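Phosphoinositol-specific phospholipase C (Pseudomonas sp., PDB 5FYP) probably cleaves the phosphodiester bond of phosphoinositides, releasing diacylglycerol and an inositol phosphate, with the help of a bound calcium ion in a TIM-barrel-like fold. Local coordinates at residues K91-L94 with E95-L98; L118-K121 with Q122-K126; T150-D153 with L154-I158; W174-A177 with N178-Q181; N216-N219 with D220-K224. One frame throughout, in Å; residues are numbered along the deposited sequence.

Contact 1. Residues K91-L94 with E95-L98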
loop_
_atom_site.group_PDB
_atom_site.type_symbol
_atom_site.label_atom_id
_atom_site.label_comp_id
_atom_site.label_asym_id
_atom_site.label_seq_id
_atom_site.Cartn_x
_atom_site.Cartn_y
_atom_site.Cartn_z
ATOM N N LYS A 91 1.435 4.558 -24.032
ATOM C CA LYS A 91 2.211 3.743 -23.053
ATOM C C LYS A 91 1.671 3.753 -21.616
ATOM O O LYS A 91 1.965 4.649 -20.799
ATOM C CB LYS A 91 3.639 4.247 -23.049
ATOM C CG LYS A 91 4.602 3.462 -22.181
ATOM C CD LYS A 91 6.037 3.994 -22.276
ATOM C CE LYS A 91 6.309 5.173 -21.338
ATOM N NZ LYS A 91 6.223 6.494 -22.045
ATOM N N ASN A 92 0.956 2.695 -21.273
ATOM C CA ASN A 92 0.312 2.569 -19.972
ATOM C C ASN A 92 1.207 1.805 -18.981
ATOM O O ASN A 92 0.947 0.665 -18.626
ATOM C CB ASN A 92 -1.079 1.892 -20.109
ATOM C CG ASN A 92 -1.054 0.577 -20.897
ATOM O OD1 ASN A 92 -0.300 0.392 -21.871
ATOM N ND2 ASN A 92 -1.887 -0.353 -20.487
ATOM N N ASP A 93 2.274 2.480 -18.583
ATOM C CA ASP A 93 3.286 1.930 -17.692
ATOM C C ASP A 93 3.005 2.295 -16.235
ATOM O O ASP A 93 1.966 2.844 -15.911
ATOM C CB ASP A 93 4.675 2.363 -18.162
ATOM C CG ASP A 93 4.923 3.861 -18.018
ATOM O OD1 ASP A 93 3.967 4.644 -17.799
ATOM O OD2 ASP A 93 6.091 4.253 -18.173
ATOM N N LEU A 94 3.961 2.035 -15.347
ATOM C CA LEU A 94 3.766 2.366 -13.955
ATOM C C LEU A 94 3.483 3.833 -13.764
ATOM O O LEU A 94 2.541 4.239 -13.068
ATOM C CB LEU A 94 4.949 1.931 -13.099
ATOM C CG LEU A 94 4.849 2.302 -11.621
ATOM C CD1 LEU A 94 3.649 1.679 -10.946
ATOM C CD2 LEU A 94 6.113 1.928 -10.873
ATOM N N GLU A 95 4.302 4.668 -14.397
ATOM C CA GLU A 95 4.118 6.121 -14.264
ATOM C C GLU A 95 2.727 6.546 -14.704
ATOM O O GLU A 95 2.083 7.393 -14.073
ATOM C CB GLU A 95 5.206 6.870 -15.042
ATOM C CG GLU A 95 5.062 8.373 -14.978
ATOM C CD GLU A 95 6.276 9.124 -15.485
ATOM O OE1 GLU A 95 7.338 8.526 -15.710
ATOM O OE2 GLU A 95 6.186 10.355 -15.622
ATOM N N ALA A 96 2.247 5.958 -15.796
ATOM C CA ALA A 96 0.900 6.294 -16.279
ATOM C C ALA A 96 -0.186 5.918 -15.250
ATOM O O ALA A 96 -1.125 6.679 -14.981
ATOM C CB ALA A 96 0.621 5.603 -17.583
ATOM N N CYS A 97 -0.053 4.730 -14.682
ATOM C CA CYS A 97 -0.986 4.277 -13.656
ATOM C C CYS A 97 -0.967 5.198 -12.430
ATOM O O CYS A 97 -2.011 5.551 -11.883
ATOM C CB CYS A 97 -0.711 2.839 -13.229
ATOM S SG CYS A 97 -0.948 1.587 -14.513
ATOM N N LEU A 98 0.232 5.563 -12.007
ATOM C CA LEU A 98 0.361 6.488 -10.891
ATOM C C LEU A 98 -0.285 7.846 -11.217
ATOM O O LEU A 98 -0.958 8.443 -10.368
ATOM C CB LEU A 98 1.822 6.666 -10.500
ATOM C CG LEU A 98 2.540 5.413 -10.012
ATOM C CD1 LEU A 98 3.977 5.762 -9.670
ATOM C CD2 LEU A 98 1.868 4.776 -8.818
HETATM O O HOH W 1 7.073 3.780 -15.474
#
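Asp93 caps the first turn of helix 94-107 by accepting from Ala96 N through OD1 at 2.9 Å. This N-cap bond reaches the carboxylate oxygen on its anti side, 33° out of the carboxylate plane. A chi1 of 67° sets CG between the backbone N and the carbonyl carbon, and from there the short side chain can fold back over the helix start, which is why aspartate suits this place. A water adds a second, looser link: it accepts from Glu95 N at 3.1 Å and donates weakly to Asp93 OD2. With an alanine here, Ala96 N would probably lose its capping acceptor and the first turn could fray. Behind the cap the main chain takes over, with Cys97 N bonded to Asp93 O at 3.0 Å and Leu98 N to Leu94 O at 2.9 Å.

The apolar contact runs one turn along the helix, where Leu94 CD1 meets Leu98 CG at 4.0 Å, the two side chains crossing at a slant.

A separate van der Waals contact sets the small methyl of Ala96, CB, 3.6 Å from the backbone carbonyl oxygen Lys91 O of the incoming loop.

Glu95 forms a salt bridge with Arg142 of helix 133-144. Leu94 and Leu98 pack between that helix and Leu49 of strand 46-52, while Cys97 is tied by a disulfide to Cys84 and touches Val68 of strand 67-68.

Contact 2. Residues L118-K121 with Q122-K126. With CA (calcium ion), chain I.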
loop_
_atom_site.group_PDB
_atom_site.type_symbol
_atom_site.label_atom_id
_atom_site.label_comp_id
_atom_site.label_asym_id
_atom_site.label_seq_id
_atom_site.Cartn_x
_atom_site.Cartn_y
_atom_site.Cartn_z
ATOM N N LEU A 118 1.991 -1.284 -4.005
ATOM C CA LEU A 118 2.924 -1.431 -5.111
ATOM C C LEU A 118 3.615 -2.775 -4.927
ATOM O O LEU A 118 4.531 -2.903 -4.110
ATOM C CB LEU A 118 3.879 -0.251 -5.153
ATOM C CG LEU A 118 3.191 1.123 -5.197
ATOM C CD1 LEU A 118 4.231 2.222 -5.133
ATOM C CD2 LEU A 118 2.301 1.285 -6.399
ATOM N N ASP A 119 3.131 -3.769 -5.667
ATOM C CA ASP A 119 3.553 -5.152 -5.522
ATOM C C ASP A 119 4.660 -5.416 -6.555
ATOM O O ASP A 119 4.426 -5.563 -7.747
ATOM C CB ASP A 119 2.363 -6.074 -5.713
ATOM C CG ASP A 119 2.615 -7.516 -5.349
ATOM O OD1 ASP A 119 3.699 -7.800 -4.788
ATOM O OD2 ASP A 119 1.692 -8.357 -5.618
ATOM N N LYS A 120 5.904 -5.347 -6.062
ATOM C CA LYS A 120 7.079 -5.427 -6.890
ATOM C C LYS A 120 7.341 -6.882 -7.281
ATOM O O LYS A 120 7.359 -7.741 -6.428
ATOM C CB LYS A 120 8.286 -4.873 -6.136
ATOM C CG LYS A 120 9.503 -4.700 -7.028
ATOM C CD LYS A 120 10.689 -4.064 -6.321
ATOM C CE LYS A 120 11.677 -3.387 -7.212
ATOM N NZ LYS A 120 11.966 -4.045 -8.500
ATOM N N LYS A 121 7.593 -7.122 -8.571
ATOM C CA LYS A 121 7.679 -8.495 -9.096
ATOM C C LYS A 121 9.076 -8.979 -9.449
ATOM O O LYS A 121 9.266 -10.180 -9.615
ATOM C CB LYS A 121 6.730 -8.653 -10.282
ATOM C CG LYS A 121 5.265 -8.479 -9.885
ATOM C CD LYS A 121 4.757 -9.553 -8.946
ATOM C CE LYS A 121 3.338 -9.309 -8.495
ATOM N NZ LYS A 121 2.871 -10.349 -7.542
ATOM N N GLN A 122 10.056 -8.079 -9.536
ATOM C CA GLN A 122 11.457 -8.427 -9.821
ATOM C C GLN A 122 12.333 -7.729 -8.776
ATOM O O GLN A 122 11.853 -7.013 -7.906
ATOM C CB GLN A 122 11.822 -8.054 -11.255
ATOM C CG GLN A 122 11.041 -8.894 -12.250
ATOM C CD GLN A 122 11.283 -8.553 -13.683
ATOM O OE1 GLN A 122 11.070 -7.427 -14.110
ATOM N NE2 GLN A 122 11.636 -9.564 -14.461
ATOM N N GLY A 123 13.640 -7.972 -8.849
ATOM C CA GLY A 123 14.571 -7.341 -7.927
ATOM C C GLY A 123 14.894 -5.907 -8.258
ATOM O O GLY A 123 14.433 -5.380 -9.278
ATOM N N TRP A 124 15.669 -5.260 -7.386
ATOM C CA TRP A 124 16.140 -3.909 -7.647
ATOM C C TRP A 124 17.279 -3.968 -8.672
ATOM O O TRP A 124 18.070 -4.915 -8.673
ATOM C CB TRP A 124 16.663 -3.267 -6.359
ATOM C CG TRP A 124 15.580 -3.066 -5.375
ATOM C CD1 TRP A 124 15.381 -3.737 -4.207
ATOM C CD2 TRP A 124 14.534 -2.104 -5.452
ATOM N NE1 TRP A 124 14.248 -3.291 -3.586
ATOM C CE2 TRP A 124 13.704 -2.291 -4.346
ATOM C CE3 TRP A 124 14.203 -1.134 -6.393
ATOM C CZ2 TRP A 124 12.558 -1.510 -4.151
ATOM C CZ3 TRP A 124 13.087 -0.368 -6.190
ATOM C CH2 TRP A 124 12.268 -0.552 -5.085
ATOM N N SER A 125 17.400 -2.934 -9.500
ATOM C CA SER A 125 18.616 -2.824 -10.334
ATOM C C SER A 125 19.732 -2.132 -9.593
ATOM O O SER A 125 19.536 -1.554 -8.534
ATOM C CB SER A 125 18.341 -2.042 -11.617
ATOM O OG SER A 125 18.448 -0.628 -11.469
ATOM N N LYS A 126 20.920 -2.204 -10.193
ATOM C CA LYS A 126 22.040 -1.340 -9.800
ATOM C C LYS A 126 21.887 0.049 -10.431
ATOM O O LYS A 126 21.033 0.285 -11.295
ATOM C CB LYS A 126 23.384 -1.992 -10.132
ATOM C CG LYS A 126 23.616 -3.339 -9.463
ATOM C CD LYS A 126 23.651 -3.297 -7.960
ATOM C CE LYS A 126 23.953 -4.671 -7.377
ATOM N NZ LYS A 126 23.796 -4.659 -5.896
HETATM CA CA CA I . -0.506 -8.190 -6.640
HETATM O O HOH W 2 9.896 -5.068 -10.312
HETATM O O HOH W 3 -0.083 -10.237 -7.858
HETATM O O HOH W 4 -1.316 -9.991 -5.271
#
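Lys120 runs across one face of the Trp124 indole, its CE standing 3.3 Å from the centroid of the six-membered ring and only 5° off the ring normal, a CH-pi contact. NZ lies 4.5 Å from the same centroid and 18° off the normal, a cation-pi interaction still over the face. Lysine suits its place with an apolar chain to lie on the indole and a charged end to gather carbonyls; tryptophan offers a broad, electron-rich face. The lysine chain is nearly straight until chi4, where a turn to -38° bends NZ toward the loop backbone. There it donates to Gln122 O at 3.0 Å and to Gly123 O at 2.9 Å, standing well above both carbonyl planes. A water joins NZ to Gln122 N, and Asp53 supplies a salt bridge. A methionine here would probably leave both carbonyls and Asp53 without their cation and cost the cation-pi contact with Trp124.

Lys121 NZ instead bridges to Asp119 OD2 at 3.0 Å from above the carboxylate plane. That oxygen also binds the calcium ion at 2.4 Å, and one calcium-bound water accepts from Lys121 NZ.

Asn27, Glu48 and Asp50 complete the protein ligands of the metal. Strand 114-120 lies between parallel strands 46-52 and 184-189; Lys120 touches Phe51 and Leu188 on them, and Trp124 reaches Leu188 and Pro133 of helix 133-144.

Contact 3. Residues T150-D153 with L154-I158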
loop_
_atom_site.group_PDB
_atom_site.type_symbol
_atom_site.label_atom_id
_atom_site.label_comp_id
_atom_site.label_asym_id
_atom_site.label_seq_id
_atom_site.Cartn_x
_atom_site.Cartn_y
_atom_site.Cartn_z
ATOM N N THR A 150 4.491 9.814 4.193
ATOM C CA THR A 150 5.582 8.848 4.189
ATOM C C THR A 150 5.907 8.350 5.598
ATOM O O THR A 150 5.424 8.896 6.592
ATOM C CB THR A 150 6.835 9.487 3.617
ATOM O OG1 THR A 150 7.306 10.455 4.577
ATOM C CG2 THR A 150 6.577 10.149 2.258
ATOM N N PRO A 151 6.780 7.344 5.695
ATOM C CA PRO A 151 7.173 6.859 7.030
ATOM C C PRO A 151 7.722 7.938 7.958
ATOM O O PRO A 151 7.362 7.987 9.129
ATOM C CB PRO A 151 8.173 5.766 6.704
ATOM C CG PRO A 151 7.729 5.203 5.380
ATOM C CD PRO A 151 7.239 6.424 4.634
ATOM N N GLN A 152 8.575 8.811 7.453
ATOM C CA GLN A 152 9.065 9.888 8.303
ATOM C C GLN A 152 7.940 10.798 8.801
ATOM O O GLN A 152 7.993 11.307 9.913
ATOM C CB GLN A 152 10.097 10.698 7.552
ATOM C CG GLN A 152 10.645 11.890 8.323
ATOM C CD GLN A 152 11.389 11.478 9.571
ATOM O OE1 GLN A 152 12.482 10.966 9.472
ATOM N NE2 GLN A 152 10.819 11.732 10.745
ATOM N N ASP A 153 6.934 11.038 7.966
ATOM C CA ASP A 153 5.806 11.848 8.403
ATOM C C ASP A 153 5.099 11.196 9.581
ATOM O O ASP A 153 4.705 11.855 10.543
ATOM C CB ASP A 153 4.850 12.078 7.251
ATOM C CG ASP A 153 5.515 12.776 6.077
ATOM O OD1 ASP A 153 6.412 13.642 6.290
ATOM O OD2 ASP A 153 5.097 12.501 4.922
ATOM N N LEU A 154 4.897 9.873 9.504
ATOM C CA LEU A 154 4.280 9.140 10.593
ATOM C C LEU A 154 5.153 9.184 11.835
ATOM O O LEU A 154 4.676 9.381 12.946
ATOM C CB LEU A 154 4.011 7.713 10.163
ATOM C CG LEU A 154 3.380 6.821 11.248
ATOM C CD1 LEU A 154 2.036 7.323 11.727
ATOM C CD2 LEU A 154 3.282 5.410 10.699
ATOM N N ALA A 155 6.450 9.004 11.643
ATOM C CA ALA A 155 7.409 9.023 12.754
ATOM C C ALA A 155 7.364 10.350 13.500
ATOM O O ALA A 155 7.286 10.388 14.736
ATOM C CB ALA A 155 8.797 8.715 12.237
ATOM N N THR A 156 7.375 11.443 12.768
ATOM C CA THR A 156 7.249 12.743 13.387
ATOM C C THR A 156 5.930 12.858 14.144
ATOM O O THR A 156 5.894 13.370 15.265
ATOM C CB THR A 156 7.390 13.825 12.323
ATOM O OG1 THR A 156 8.721 13.759 11.806
ATOM C CG2 THR A 156 7.100 15.210 12.884
ATOM N N HIS A 157 4.842 12.382 13.558
ATOM C CA HIS A 157 3.536 12.444 14.215
ATOM C C HIS A 157 3.559 11.795 15.608
ATOM O O HIS A 157 2.988 12.329 16.545
ATOM C CB HIS A 157 2.456 11.792 13.365
ATOM C CG HIS A 157 1.114 11.839 13.994
ATOM N ND1 HIS A 157 0.367 12.990 14.071
ATOM C CD2 HIS A 157 0.405 10.879 14.632
ATOM C CE1 HIS A 157 -0.766 12.732 14.690
ATOM N NE2 HIS A 157 -0.765 11.462 15.050
ATOM N N ILE A 158 4.195 10.642 15.709
ATOM C CA ILE A 158 4.234 9.897 16.986
ATOM C C ILE A 158 5.462 10.209 17.842
ATOM O O ILE A 158 5.640 9.631 18.910
ATOM C CB ILE A 158 4.115 8.372 16.777
ATOM C CG1 ILE A 158 5.370 7.754 16.127
ATOM C CG2 ILE A 158 2.853 8.041 15.987
ATOM C CD1 ILE A 158 5.498 6.278 16.353
#
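Gln152 and Thr156 meet through two torsions of the glutamine: CG lies anti to the backbone N (chi1 178°), and a bend at chi2 swings the amide along the helix toward the next turn. NE2 then donates to Thr156 OG1 at 3.1 Å, with the hydroxyl tilted 18° from the amide plane. Glutamine is long enough to span one turn, and threonine holds its hydroxyl near the backbone to receive it.

At the helix start, Asp153 CG stands beside its own backbone N, and OD2 reaches back to accept from Thr150 N at 2.8 Å. The return bond, from Asp153 N to Thr150 OG1, is weak at 3.5 Å. Along the main chain, Leu154 N bonds to Thr150 O, Ala155 N to Pro151 O at 2.9 Å, Thr156 N to Gln152 O at 2.9 Å and His157 N to Asp153 O. Pro151 suits the first turn because it needs no acceptor for a backbone N-H.

The buried side of the helix, Pro151, Leu154 and Ala155, leans on Leu165 of helix 165-168, and Phe210 of strand 210-211 meets the first two. Threonine at the N-cap and aspartate three residues on form a capping box, the classic N-terminal closure of an alpha helix.

Contact 4. Residues W174-A177 with N178-Q181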
loop_
_atom_site.group_PDB
_atom_site.type_symbol
_atom_site.label_atom_id
_atom_site.label_comp_id
_atom_site.label_asym_id
_atom_site.label_seq_id
_atom_site.Cartn_x
_atom_site.Cartn_y
_atom_site.Cartn_z
ATOM N N TRP A 174 -2.163 6.795 14.507
ATOM C CA TRP A 174 -1.834 7.526 13.278
ATOM C C TRP A 174 -2.660 8.816 13.214
ATOM O O TRP A 174 -3.692 8.933 13.883
ATOM C CB TRP A 174 -2.161 6.668 12.055
ATOM C CG TRP A 174 -1.266 5.485 11.844
ATOM C CD1 TRP A 174 -0.915 4.527 12.753
ATOM C CD2 TRP A 174 -0.656 5.092 10.600
ATOM N NE1 TRP A 174 -0.106 3.582 12.158
ATOM C CE2 TRP A 174 0.061 3.900 10.838
ATOM C CE3 TRP A 174 -0.640 5.637 9.302
ATOM C CZ2 TRP A 174 0.788 3.267 9.854
ATOM C CZ3 TRP A 174 0.083 5.000 8.324
ATOM C CH2 TRP A 174 0.812 3.843 8.615
ATOM N N PRO A 175 -2.279 9.752 12.318
ATOM C CA PRO A 175 -3.193 10.852 12.026
ATOM C C PRO A 175 -4.554 10.315 11.576
ATOM O O PRO A 175 -4.683 9.196 11.039
ATOM C CB PRO A 175 -2.486 11.606 10.892
ATOM C CG PRO A 175 -1.030 11.224 11.042
ATOM C CD PRO A 175 -1.088 9.794 11.467
ATOM N N THR A 176 -5.571 11.134 11.784
ATOM C CA THR A 176 -6.929 10.739 11.406
ATOM C C THR A 176 -7.115 10.817 9.906
ATOM O O THR A 176 -6.324 11.455 9.186
ATOM C CB THR A 176 -8.014 11.611 12.075
ATOM O OG1 THR A 176 -7.849 12.928 11.577
ATOM C CG2 THR A 176 -7.900 11.571 13.605
ATOM N N ALA A 177 -8.184 10.213 9.407
ATOM C CA ALA A 177 -8.525 10.386 7.991
ATOM C C ALA A 177 -8.685 11.868 7.636
ATOM O O ALA A 177 -8.230 12.290 6.573
ATOM C CB ALA A 177 -9.725 9.576 7.610
ATOM N N ASN A 178 -9.309 12.649 8.513
ATOM C CA ASN A 178 -9.408 14.101 8.298
ATOM C C ASN A 178 -8.021 14.745 8.172
ATOM O O ASN A 178 -7.775 15.555 7.284
ATOM C CB ASN A 178 -10.179 14.757 9.446
ATOM C CG ASN A 178 -10.356 16.230 9.241
ATOM O OD1 ASN A 178 -10.932 16.614 8.255
ATOM N ND2 ASN A 178 -9.815 17.040 10.125
ATOM N N ASP A 179 -7.102 14.382 9.073
ATOM C CA ASP A 179 -5.744 14.898 9.015
ATOM C C ASP A 179 -5.072 14.539 7.673
ATOM O O ASP A 179 -4.219 15.284 7.182
ATOM C CB ASP A 179 -4.856 14.299 10.109
ATOM C CG ASP A 179 -5.215 14.707 11.515
ATOM O OD1 ASP A 179 -5.765 15.803 11.728
ATOM O OD2 ASP A 179 -4.885 13.888 12.431
ATOM N N LEU A 180 -5.439 13.377 7.137
ATOM C CA LEU A 180 -4.852 12.833 5.914
ATOM C C LEU A 180 -5.671 13.119 4.654
ATOM O O LEU A 180 -5.471 12.493 3.617
ATOM C CB LEU A 180 -4.625 11.332 6.072
ATOM C CG LEU A 180 -3.642 10.906 7.157
ATOM C CD1 LEU A 180 -3.730 9.413 7.354
ATOM C CD2 LEU A 180 -2.249 11.345 6.827
ATOM N N GLN A 181 -6.563 14.106 4.714
ATOM C CA GLN A 181 -7.317 14.464 3.521
ATOM C C GLN A 181 -6.382 14.822 2.393
ATOM O O GLN A 181 -5.393 15.544 2.588
ATOM C CB GLN A 181 -8.143 15.726 3.759
ATOM C CG GLN A 181 -9.476 15.561 4.374
ATOM C CD GLN A 181 -10.149 16.914 4.551
ATOM O OE1 GLN A 181 -10.237 17.719 3.607
ATOM N NE2 GLN A 181 -10.583 17.164 5.730
#
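Thr176 and Asp179 exchange bonds within a tight bend of loop that closes in a type I beta turn from Asn178 to Gln181. Two hydrogen bonds between side chain and main chain run in opposite senses. Thr176 N donates to Asp179 OD2 at 2.9 Å, meeting the oxygen from 40° above the carboxylate plane, while Asp179 N donates to Thr176 OG1 at 3.0 Å. With chi1 at 64°, Thr176 OG1 lies between its backbone N and carbonyl carbon, facing the Asp179 amide. A threonine and an aspartate three residues apart suit this place because each has a short side chain that can return to the other's N-H. Asn178 OD1 accepts from Gln2 NE2, near the start of the chain.

Among the backbone bonds, Leu180 N donates to Thr176 O at 2.9 Å and, more weakly, to Ala177 O. The turn itself is closed by Gln181 N to Asn178 O at 3.2 Å.

The apolar part lies on the buried side. Pro175 and Leu180 both rest on Phe149, and Ala177 packs against Phe112. Pro175 CB, at the rim of the pyrrolidine ring, meets Leu180 CG at 4.0 Å.

Contact 5. Residues N216-N219 with D220-K224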
loop_
_atom_site.group_PDB
_atom_site.type_symbol
_atom_site.label_atom_id
_atom_site.label_comp_id
_atom_site.label_asym_id
_atom_site.label_seq_id
_atom_site.Cartn_x
_atom_site.Cartn_y
_atom_site.Cartn_z
ATOM N N ASN A 216 4.188 -13.936 9.033
ATOM C CA ASN A 216 3.708 -15.232 9.508
ATOM C C ASN A 216 4.175 -15.579 10.913
ATOM O O ASN A 216 4.037 -16.712 11.348
ATOM C CB ASN A 216 3.954 -16.371 8.521
ATOM C CG ASN A 216 5.395 -16.678 8.313
ATOM O OD1 ASN A 216 6.248 -16.315 9.085
ATOM N ND2 ASN A 216 5.669 -17.324 7.197
ATOM N N GLY A 217 4.677 -14.590 11.649
ATOM C CA GLY A 217 5.093 -14.782 13.033
ATOM C C GLY A 217 5.242 -13.454 13.701
ATOM O O GLY A 217 5.282 -12.395 13.035
ATOM N N GLN A 218 5.310 -13.472 15.025
ATOM C CA GLN A 218 5.373 -12.227 15.786
ATOM C C GLN A 218 6.604 -11.394 15.400
ATOM O O GLN A 218 6.525 -10.177 15.423
ATOM C CB GLN A 218 5.362 -12.527 17.277
ATOM C CG GLN A 218 5.326 -11.291 18.143
ATOM C CD GLN A 218 4.003 -10.553 18.094
ATOM O OE1 GLN A 218 2.933 -11.162 18.164
ATOM N NE2 GLN A 218 4.051 -9.228 18.011
ATOM N N ASN A 219 7.718 -12.062 15.127
ATOM C CA ASN A 219 8.937 -11.328 14.752
ATOM C C ASN A 219 8.724 -10.432 13.544
ATOM O O ASN A 219 9.392 -9.412 13.417
ATOM C CB ASN A 219 10.109 -12.249 14.504
ATOM C CG ASN A 219 9.868 -13.160 13.333
ATOM O OD1 ASN A 219 8.893 -13.907 13.353
ATOM N ND2 ASN A 219 10.732 -13.107 12.329
ATOM N N ASP A 220 7.809 -10.822 12.639
ATOM C CA ASP A 220 7.556 -10.044 11.438
ATOM C C ASP A 220 6.810 -8.753 11.745
ATOM O O ASP A 220 6.808 -7.843 10.929
ATOM C CB ASP A 220 6.796 -10.886 10.417
ATOM C CG ASP A 220 7.539 -12.134 9.990
ATOM O OD1 ASP A 220 8.795 -12.085 9.887
ATOM O OD2 ASP A 220 6.868 -13.172 9.701
ATOM N N ILE A 221 6.175 -8.705 12.915
ATOM C CA ILE A 221 5.515 -7.501 13.426
ATOM C C ILE A 221 6.495 -6.671 14.260
ATOM O O ILE A 221 6.647 -5.475 14.004
ATOM C CB ILE A 221 4.287 -7.849 14.275
ATOM C CG1 ILE A 221 3.303 -8.770 13.547
ATOM C CG2 ILE A 221 3.626 -6.588 14.811
ATOM C CD1 ILE A 221 2.110 -8.267 12.861
ATOM N N SER A 222 7.162 -7.291 15.241
ATOM C CA SER A 222 7.824 -6.564 16.324
ATOM C C SER A 222 9.263 -6.919 16.610
ATOM O O SER A 222 9.812 -6.458 17.591
ATOM C CB SER A 222 6.984 -6.765 17.595
ATOM O OG SER A 222 6.789 -8.119 17.878
ATOM N N GLY A 223 9.865 -7.790 15.800
ATOM C CA GLY A 223 11.239 -8.211 16.009
ATOM C C GLY A 223 12.065 -8.093 14.752
ATOM O O GLY A 223 11.797 -7.233 13.904
ATOM N N LYS A 224 13.079 -8.929 14.648
ATOM C CA LYS A 224 13.843 -9.032 13.409
ATOM C C LYS A 224 12.951 -9.784 12.414
ATOM O O LYS A 224 12.658 -10.969 12.590
ATOM C CB LYS A 224 15.172 -9.754 13.588
ATOM C CG LYS A 224 15.928 -9.873 12.261
ATOM C CD LYS A 224 17.015 -10.919 12.269
ATOM C CE LYS A 224 17.495 -11.265 10.862
ATOM N NZ LYS A 224 16.388 -11.735 9.941
#
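Gln218, just before the short helix 219-222, is bonded to Ser222, its last residue, across a little more than one turn that closes between two glycines. The carbonyl of Gln218 takes three bonds at its oxygen O: from Ile221 N at 2.9 Å, from Ser222 N at 3.0 Å and from Ser222 OG at 3.2 Å. The first and third arrive above the carbonyl plane, whereas Ser222 N comes almost in line with the C=O. Ser222 OG in turn accepts from Gln218 NE2 at 3.0 Å, nearly straight at 171° and in the plane of the amide. Serine fits because one small hydroxyl can both give and receive here, and glutamine because a bend at chi2 folds its amide back over the turn. The same NE2 also reaches Gln251.

Asp220 secures the approach to the helix. Its OD2 accepts from Asn216 N at 2.9 Å, using the anti lone pair in a nearly linear bond of 176°. Its other oxygen, OD1, is held by Ser226 N, so the buried carboxylate is bonded at both oxygens. Asp220 N donates to Gly217 O.

The exit is drawn in by Asn219. Its backbone oxygen accepts from Gly223 N, the first residue to leave helical geometry, at 2.9 Å. A beta carbon on Gly223 would stand only 3.4 Å from Asn219 CA, so the lack of a side chain relieves a tight spot. Beyond it, Asn219 ND2 donates to Lys224 O at 2.9 Å, the acceptor lying almost in the plane of the asparagine amide.

All five contacts join neighbouring stretches of chain. Contacts 1 and 2 serve the same sheet: helix 94-107 leads into strand 114-120, and Leu98 CD2 touches Leu118 CD2 at 4.3 Å. Contact 2 is a surface contact, yet it alone includes a calcium ligand, and its chemistry is charged, with lysines set against carboxylate, carbonyl and indole. Contacts 3 and 4 pack together, Leu154 CD2 lying 3.4 Å from Trp174 CZ2; both pair a threonine with an aspartate three residues on, but one opens a helix and the other shapes a loop. Contacts 1, 3, 4 and 5 are all partly buried. Contact 5, about 34 Å from contact 1 between centres, relies on neutral amides and a hydroxyl besides its aspartate.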